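PDB 3LD9: thymidylate kinase, which probably phosphorylates dTMP to dTDP with ATP as phosphate donor, a step shared by the de novo and salvage routes to dTTP. Local coordinates for residues R178-D181 against G182-I186. Numbering follows the deposited sequence.
Sequences RVRD and GFYDI
Four successive i to i+4 hydrogen bonds join Arg178-Asp181 to Gly182-Asp185 as one unbroken alpha helix, from Gly182 N to Arg178 O at 2.9 Å through to Asp185 N to Asp181 O at 3.0 Å. The last of these is the straightest, with an N-H...O angle of 171°. On the buried side of the helix, Val179 and Phe183 lie side by side and point the same way. Val179 CG1 meets the ring at Phe183 CE2, 3.7 Å away. CG1 is the branch that reaches the ring because it stands anti to the backbone N (chi1 175°), beside the carbonyl carbon. Phe183 CD2, next to CE2 in the ring, lies 3.5 Å from Val179 O, which approaches obliquely. On the more exposed side, Arg180 and Tyr184 form a second i to i+4 pair. The Arg180 chain extends, then bends at chi3, which turns one face of its guanidinium toward Tyr184 CE2, offset toward the rim of the group. The two planes are steeply inclined, 72° apart, so this is no parallel stack. Arg180 NE lies 3.9 Å from Tyr184 CE2. The tyrosine ring also has Arg180 O over one face, at 3.8 Å from Tyr184 CG. Its hydroxyl is hydrogen-bonded to Asp153, at the end of strand 148-153. Arg180 NH1 and Asp181 OD1 make a long salt bridge of 3.8 Å, through charge alone. The segments belong to helix 173-189, which packs on helix 116-126: Val179 touches Tyr122, Phe183 touches Ala121, and Ile186 touches Ile120. Arg178 adds hydrogen bonds to the carbonyls of Tyr125 and Gly126, and Asp185 adds one to the Tyr125 hydroxyl. Phe183 also comes close to Gly28 of the predicted ATP-binding P-loop, which follows strand 22-27 of the parallel sheet.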
loop_
_atom_site.group_PDB
_atom_site.type_symbol
_atom_site.label_atom_id
_atom_site.label_comp_id
_atom_site.label_asym_id
_atom_site.label_seq_id
_atom_site.Cartn_x
_atom_site.Cartn_y
_atom_site.Cartn_z
ATOM N N ARG A 178 8.855 -13.564 -32.139
ATOM C CA ARG A 178 9.835 -12.562 -31.699
ATOM C C ARG A 178 10.101 -12.663 -30.203
ATOM O O ARG A 178 11.247 -12.614 -29.770
ATOM C CB ARG A 178 9.400 -11.135 -32.058
ATOM C CG ARG A 178 9.508 -10.787 -33.544
ATOM C CD ARG A 178 9.444 -9.249 -33.791
ATOM N NE ARG A 178 8.224 -8.617 -33.257
ATOM C CZ ARG A 178 7.036 -8.578 -33.868
ATOM N NH1 ARG A 178 6.851 -9.124 -35.062
ATOM N NH2 ARG A 178 6.010 -7.985 -33.278
ATOM N N VAL A 179 9.036 -12.814 -29.419
ATOM C CA VAL A 179 9.141 -12.964 -27.973
ATOM C C VAL A 179 10.009 -14.166 -27.611
ATOM O O VAL A 179 10.880 -14.089 -26.742
ATOM C CB VAL A 179 7.736 -13.093 -27.320
ATOM C CG1 VAL A 179 7.847 -13.361 -25.826
ATOM C CG2 VAL A 179 6.876 -11.811 -27.587
ATOM N N ARG A 180 9.765 -15.278 -28.292
ATOM C CA ARG A 180 10.523 -16.497 -28.067
ATOM C C ARG A 180 11.995 -16.247 -28.380
ATOM O O ARG A 180 12.876 -16.619 -27.613
ATOM C CB ARG A 180 9.990 -17.605 -28.975
ATOM C CG ARG A 180 10.509 -19.018 -28.669
ATOM C CD ARG A 180 9.818 -20.018 -29.609
ATOM N NE ARG A 180 10.743 -20.848 -30.382
ATOM C CZ ARG A 180 11.330 -20.477 -31.518
ATOM N NH1 ARG A 180 11.126 -19.275 -32.043
ATOM N NH2 ARG A 180 12.145 -21.320 -32.127
ATOM N N ASP A 181 12.257 -15.601 -29.508
ATOM C CA ASP A 181 13.628 -15.220 -29.840
ATOM C C ASP A 181 14.262 -14.372 -28.746
ATOM O O ASP A 181 15.412 -14.569 -28.405
ATOM C CB ASP A 181 13.672 -14.435 -31.149
ATOM C CG ASP A 181 13.516 -15.318 -32.378
ATOM O OD1 ASP A 181 13.754 -16.557 -32.312
ATOM O OD2 ASP A 181 13.130 -14.738 -33.410
ATOM N N GLY A 182 13.507 -13.432 -28.204
ATOM C CA GLY A 182 13.987 -12.595 -27.091
ATOM C C GLY A 182 14.450 -13.386 -25.866
ATOM O O GLY A 182 15.538 -13.171 -25.344
ATOM N N PHE A 183 13.650 -14.340 -25.439
ATOM C CA PHE A 183 14.077 -15.215 -24.355
ATOM C C PHE A 183 15.364 -15.994 -24.659
ATOM O O PHE A 183 16.202 -16.160 -23.774
ATOM C CB PHE A 183 12.950 -16.165 -23.944
ATOM C CG PHE A 183 11.842 -15.484 -23.173
ATOM C CD1 PHE A 183 12.119 -14.797 -22.001
ATOM C CD2 PHE A 183 10.532 -15.550 -23.607
ATOM C CE1 PHE A 183 11.121 -14.183 -21.296
ATOM C CE2 PHE A 183 9.529 -14.930 -22.906
ATOM C CZ PHE A 183 9.820 -14.250 -21.731
ATOM N N TYR A 184 15.544 -16.441 -25.892
ATOM C CA TYR A 184 16.756 -17.189 -26.240
ATOM C C TYR A 184 17.990 -16.294 -26.233
ATOM O O TYR A 184 19.038 -16.683 -25.706
ATOM C CB TYR A 184 16.629 -17.869 -27.602
ATOM C CG TYR A 184 15.715 -19.080 -27.646
ATOM C CD1 TYR A 184 15.439 -19.846 -26.501
ATOM C CD2 TYR A 184 15.159 -19.491 -28.854
ATOM C CE1 TYR A 184 14.605 -20.971 -26.570
ATOM C CE2 TYR A 184 14.336 -20.603 -28.928
ATOM C CZ TYR A 184 14.060 -21.333 -27.798
ATOM O OH TYR A 184 13.230 -22.420 -27.902
ATOM N N ASP A 185 17.869 -15.101 -26.810
ATOM C CA ASP A 185 18.970 -14.135 -26.781
ATOM C C ASP A 185 19.353 -13.734 -25.363
ATOM O O ASP A 185 20.532 -13.575 -25.077
ATOM C CB ASP A 185 18.632 -12.878 -27.588
ATOM C CG ASP A 185 18.595 -13.139 -29.065
ATOM O OD1 ASP A 185 19.082 -14.208 -29.499
ATOM O OD2 ASP A 185 18.074 -12.283 -29.796
ATOM N N ILE A 186 18.376 -13.562 -24.483
ATOM C CA ILE A 186 18.679 -13.241 -23.075
ATOM C C ILE A 186 19.489 -14.394 -22.441
ATOM O O ILE A 186 20.469 -14.156 -21.712
ATOM C CB ILE A 186 17.399 -12.971 -22.252
ATOM C CG1 ILE A 186 16.698 -11.708 -22.741
ATOM C CG2 ILE A 186 17.717 -12.836 -20.717
ATOM C CD1 ILE A 186 15.333 -11.540 -22.167
#